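Local coordinates for chitin binding protein (PDB 5FTZ) that probably cleaves chitin oxidatively, as a copper-dependent lytic polysaccharide monooxygenase of family AA10, at residues G78-R84 with L135-L141; R84-T88 with L152-T156. One frame throughout, in Å; residues are numbered along the deposited sequence.

Contact 1 (G78-R84 with L135-L141)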
# COMPACT_ATOMS: atom_id res chain seq x y z
N GLY A 78 -4.61 30.24 17.29
CA GLY A 78 -5.94 29.78 17.62
C GLY A 78 -6.97 29.91 16.51
O GLY A 78 -8.13 29.65 16.73
N GLN A 79 -6.58 30.37 15.33
CA GLN A 79 -7.47 30.60 14.21
C GLN A 79 -7.28 29.49 13.19
O GLN A 79 -6.16 28.99 12.98
CB GLN A 79 -7.04 31.93 13.57
CG GLN A 79 -7.83 32.53 12.46
CD GLN A 79 -7.55 34.04 12.31
OE1 GLN A 79 -7.87 34.86 13.22
NE2 GLN A 79 -6.98 34.41 11.20
N SER A 80 -8.33 29.17 12.47
CA SER A 80 -8.24 28.22 11.36
C SER A 80 -7.39 28.81 10.24
O SER A 80 -7.33 30.00 10.01
CB SER A 80 -9.62 27.85 10.84
OG SER A 80 -9.50 26.65 10.13
N TYR A 81 -6.69 27.93 9.53
CA TYR A 81 -5.74 28.33 8.49
C TYR A 81 -5.72 27.28 7.41
O TYR A 81 -5.85 26.09 7.69
CB TYR A 81 -4.37 28.52 9.13
CG TYR A 81 -3.26 29.04 8.20
CD1 TYR A 81 -3.11 30.39 8.00
CD2 TYR A 81 -2.40 28.19 7.58
CE1 TYR A 81 -2.11 30.91 7.15
CE2 TYR A 81 -1.39 28.63 6.70
CZ TYR A 81 -1.24 29.99 6.52
OH TYR A 81 -0.26 30.48 5.64
N THR A 82 -5.59 27.70 6.16
CA THR A 82 -5.40 26.75 5.04
C THR A 82 -3.94 26.44 4.86
O THR A 82 -3.16 27.31 4.48
CB THR A 82 -5.99 27.31 3.76
OG1 THR A 82 -7.41 27.34 3.91
CG2 THR A 82 -5.65 26.45 2.57
N PHE A 83 -3.57 25.18 5.11
CA PHE A 83 -2.23 24.69 4.85
C PHE A 83 -2.24 24.16 3.44
O PHE A 83 -3.22 23.50 3.04
CB PHE A 83 -1.85 23.60 5.88
CG PHE A 83 -1.70 24.14 7.24
CD1 PHE A 83 -2.82 24.23 8.10
CD2 PHE A 83 -0.49 24.59 7.70
CE1 PHE A 83 -2.69 24.77 9.36
CE2 PHE A 83 -0.37 25.13 8.97
CZ PHE A 83 -1.47 25.22 9.79
N ARG A 84 -1.21 24.45 2.63
CA ARG A 84 -1.24 24.06 1.25
C ARG A 84 0.12 23.53 0.80
O ARG A 84 1.17 24.14 1.08
CB ARG A 84 -1.63 25.25 0.40
CG ARG A 84 -1.84 24.95 -1.07
CD ARG A 84 -2.45 26.11 -1.86
NE ARG A 84 -1.50 27.14 -2.08
CZ ARG A 84 -1.79 28.43 -2.31
NH1 ARG A 84 -3.05 28.85 -2.32
NH2 ARG A 84 -0.81 29.29 -2.51
N LEU A 135 -2.84 20.59 -2.80
CA LEU A 135 -3.68 20.13 -1.69
C LEU A 135 -3.79 21.21 -0.69
O LEU A 135 -2.75 21.64 -0.11
CB LEU A 135 -3.11 18.89 -1.01
CG LEU A 135 -3.90 18.38 0.19
CD1 LEU A 135 -5.33 17.95 -0.09
CD2 LEU A 135 -3.14 17.21 0.78
N SER A 136 -5.01 21.62 -0.36
CA SER A 136 -5.30 22.62 0.63
C SER A 136 -6.17 21.97 1.69
O SER A 136 -7.18 21.33 1.36
CB SER A 136 -6.07 23.77 0.03
OG SER A 136 -5.29 24.53 -0.86
N HIS A 137 -5.80 22.08 2.95
CA HIS A 137 -6.63 21.58 4.04
C HIS A 137 -6.55 22.47 5.25
O HIS A 137 -5.53 23.11 5.51
CB HIS A 137 -6.44 20.13 4.32
CG HIS A 137 -5.02 19.67 4.50
ND1 HIS A 137 -4.63 18.41 4.14
CD2 HIS A 137 -3.90 20.28 4.95
CE1 HIS A 137 -3.34 18.23 4.41
NE2 HIS A 137 -2.86 19.37 4.86
N SER A 138 -7.65 22.51 6.00
CA SER A 138 -7.80 23.46 7.11
C SER A 138 -7.41 22.84 8.41
O SER A 138 -7.93 21.76 8.79
CB SER A 138 -9.25 23.89 7.22
OG SER A 138 -9.70 24.51 6.03
N GLY A 139 -6.58 23.53 9.19
CA GLY A 139 -6.26 23.17 10.57
C GLY A 139 -6.22 24.40 11.44
O GLY A 139 -6.10 25.53 10.98
N THR A 140 -6.31 24.17 12.73
CA THR A 140 -6.31 25.30 13.65
C THR A 140 -4.90 25.56 14.16
O THR A 140 -4.24 24.65 14.67
CB THR A 140 -7.23 25.00 14.86
OG1 THR A 140 -8.48 24.63 14.31
CG2 THR A 140 -7.39 26.17 15.75
N LEU A 141 -4.48 26.79 14.01
CA LEU A 141 -3.15 27.19 14.44
C LEU A 141 -3.06 27.06 15.96
O LEU A 141 -4.07 27.33 16.67
CB LEU A 141 -2.88 28.61 14.03
CG LEU A 141 -2.66 28.81 12.51
CD1 LEU A 141 -2.80 30.25 12.10
CD2 LEU A 141 -1.31 28.20 12.12
O HOH W 1 -9.45 24.28 11.39
O HOH W 2 -8.43 24.82 3.65
O HOH W 3 -5.58 27.47 -1.18

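Contact 2 (R84-T88 with L152-T156)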
# COMPACT_ATOMS: atom_id res chain seq x y z
N ARG A 84 -1.21 24.45 2.63
CA ARG A 84 -1.24 24.06 1.25
C ARG A 84 0.12 23.53 0.80
O ARG A 84 1.17 24.14 1.08
CB ARG A 84 -1.63 25.25 0.40
CG ARG A 84 -1.84 24.95 -1.07
CD ARG A 84 -2.45 26.11 -1.86
NE ARG A 84 -1.50 27.14 -2.08
CZ ARG A 84 -1.79 28.43 -2.31
NH1 ARG A 84 -3.05 28.85 -2.32
NH2 ARG A 84 -0.81 29.29 -2.51
N TRP A 85 0.06 22.40 0.11
CA TRP A 85 1.18 21.74 -0.54
C TRP A 85 1.05 21.90 -2.02
O TRP A 85 -0.07 21.77 -2.59
CB TRP A 85 1.21 20.24 -0.24
CG TRP A 85 1.66 19.88 1.18
CD1 TRP A 85 0.88 19.97 2.32
CD2 TRP A 85 2.93 19.46 1.61
NE1 TRP A 85 1.60 19.64 3.41
CE2 TRP A 85 2.85 19.25 3.02
CE3 TRP A 85 4.11 19.18 0.96
CZ2 TRP A 85 3.99 18.85 3.76
CZ3 TRP A 85 5.22 18.77 1.69
CH2 TRP A 85 5.13 18.58 3.08
N GLN A 86 2.19 21.98 -2.68
CA GLN A 86 2.28 21.88 -4.15
C GLN A 86 3.13 20.67 -4.43
O GLN A 86 4.20 20.48 -3.82
CB GLN A 86 2.96 23.12 -4.74
CG GLN A 86 2.25 24.41 -4.46
CD GLN A 86 0.92 24.63 -5.13
OE1 GLN A 86 0.51 23.86 -6.00
NE2 GLN A 86 0.24 25.69 -4.74
N PHE A 87 2.66 19.74 -5.29
CA PHE A 87 3.40 18.55 -5.57
C PHE A 87 3.88 18.51 -7.04
O PHE A 87 3.15 18.92 -7.94
CB PHE A 87 2.51 17.33 -5.35
CG PHE A 87 1.96 17.23 -3.96
CD1 PHE A 87 2.75 16.91 -2.88
CD2 PHE A 87 0.62 17.53 -3.70
CE1 PHE A 87 2.21 16.82 -1.61
CE2 PHE A 87 0.10 17.45 -2.44
CZ PHE A 87 0.89 17.10 -1.38
N THR A 88 5.07 18.01 -7.25
CA THR A 88 5.55 17.69 -8.59
C THR A 88 5.42 16.19 -8.86
O THR A 88 5.50 15.81 -10.04
CB THR A 88 7.01 18.10 -8.77
OG1 THR A 88 7.80 17.45 -7.78
CG2 THR A 88 7.18 19.59 -8.52
N LEU A 152 6.82 23.10 11.16
CA LEU A 152 7.39 21.96 10.41
C LEU A 152 6.28 21.12 9.88
O LEU A 152 5.45 20.61 10.66
CB LEU A 152 8.33 21.14 11.30
CG LEU A 152 8.86 19.86 10.66
CD1 LEU A 152 9.82 20.15 9.56
CD2 LEU A 152 9.50 18.96 11.72
N ALA A 153 6.25 20.94 8.56
CA ALA A 153 5.29 20.10 7.87
C ALA A 153 6.00 18.87 7.40
O ALA A 153 7.08 18.96 6.83
CB ALA A 153 4.70 20.90 6.72
N VAL A 154 5.40 17.73 7.68
CA VAL A 154 5.97 16.44 7.32
C VAL A 154 4.94 15.64 6.53
O VAL A 154 3.83 15.39 7.02
CB VAL A 154 6.45 15.69 8.56
CG1 VAL A 154 7.17 14.42 8.08
CG2 VAL A 154 7.40 16.52 9.43
N TRP A 155 5.32 15.26 5.31
CA TRP A 155 4.49 14.45 4.41
C TRP A 155 5.09 13.05 4.31
O TRP A 155 6.16 12.90 3.78
CB TRP A 155 4.46 15.14 3.06
CG TRP A 155 3.87 14.32 1.95
CD1 TRP A 155 2.85 13.42 2.05
CD2 TRP A 155 4.23 14.37 0.56
NE1 TRP A 155 2.59 12.86 0.79
CE2 TRP A 155 3.40 13.47 -0.13
CE3 TRP A 155 5.16 15.11 -0.17
CZ2 TRP A 155 3.52 13.26 -1.51
CZ3 TRP A 155 5.23 14.94 -1.52
CH2 TRP A 155 4.43 14.02 -2.17
N THR A 156 4.38 12.05 4.85
CA THR A 156 4.90 10.69 4.85
C THR A 156 4.31 9.90 3.70
O THR A 156 3.09 9.86 3.51
CB THR A 156 4.65 10.01 6.17
OG1 THR A 156 5.31 10.74 7.23
CG2 THR A 156 5.16 8.55 6.16

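Contact 1 (G78-R84 with L135-L141)
The carbonyl O of Phe83 is gripped from strand 134-140 by two donors of unequal strength: His137 N, at 2.9 Å with an N-H...O angle of 163°, and the CA-H of Ser136. Phe83 N returns a bond to His137 O, which closes an antiparallel hydrogen-bonded pair. Tyr81 and Gly139 repeat this ring of two bonds, and Leu141 N donates to Gln79 O as the strand runs out. Non-hydrogen-bonded pairs fall between them: Ser80 with Thr140, Thr82 with Ser138, and Arg84 with Ser136.

The two faces differ sharply. On the one carrying Ser80, Thr82 and Arg84, water bridges the hydroxyls: one molecule lies 2.7 Å from Thr82 OG1 and 2.7 Å from Ser138 OG, and a second joins Ser80 OG to Thr140 OG1. A third accepts from Arg84 NH1 and meets Ser136 OG, while Arg84 NE forms a salt bridge with Asp5 of strand 2-6.

On the other face, Phe83 turns the edge of its ring to the neighbouring backbone, with His137 O and Gly139 N in the ring plane, and Tyr81 CD2 stands 3.7 Å over its centre. The two methyls of Leu141 divide between the aromatics, CD1 reaching Tyr81 CB at 3.8 Å and CD2 reaching Phe83 CZ at 3.8 Å, each obliquely. A CB on Gly139 would come within about 3.5 Å of Phe83 CE1, so glycine fits the tight place. His137 CG lies between its backbone N and carbonyl carbon (chi1 51°), which brings CD2 to 4.0 Å from Phe83 CB; NE2 is bonded to Tyr98 OH. A hydrated face backed by an aromatic one is consistent with an edge pair in one sheet of the beta-sandwich, as in the immunoglobulin-like core of AA10 monooxygenases.

Contact 2 (R84-T88 with L152-T156)
Trp85 CH2 meets Trp155 CB at 3.5 Å within a buried aromatic cluster of Trp85, Phe87 and Trp155, which lies in the interior between the two sheets of the beta-sandwich. The CB lies over the face of the six-membered ring of Trp85, a CH-pi contact, and Ala153 CB touches Trp85 CZ2 at 3.7 Å; the Trp155 indole follows with its edge toward the same ring, planes at 61°. Phe87 in turn directs its edge at the face of the Trp155 six-membered ring, Phe87 CD1 lying 3.4 Å from Trp155 CH2, an edge-to-face pair with centroids 4.5 Å apart and planes at 59°. With CG anti to the backbone N (chi1 169°), Trp155 reaches across the interior to present that face. Replaced by alanine, Trp155 would keep its CB over Trp85, but Phe87 would probably lose the ring face its edge meets and Thr93 OG1 its indole N-H.

Further out, Phe96 of strand 93-100 stacks on Trp155, whose side chain is about 5 Å from a bound copper ion. The same strand probably helps to set the rotation of both indoles, for Trp155 NE1 bonds to Thr93 OG1 and Trp85 NE1 to Tyr98 OH.

Both contacts use strand 80-87, but in different directions. Contact 1 lies within one sheet: strand axes approach to 4.5 Å, backbone hydrogen bonds dominate, and much of it is exposed and hydrated. Contact 2 runs across the sandwich, between facing sheets: axes stay 10.3 Å apart, no hydrogen bond crosses, and all five touching residues are buried. The paired strands bury 663 Å² against each other, the facing ones, over shorter segments, 229 Å². Arg84 belongs to both ranges yet makes contact only in contact 1. They meet where Leu135 O probably accepts a hydrogen bond from Trp85 N and Leu135 CB packs on Phe87 CE2; strand 80-87 carries Trp85 and Phe87 on its inner side, and Trp155 comes to meet them from the facing sheet.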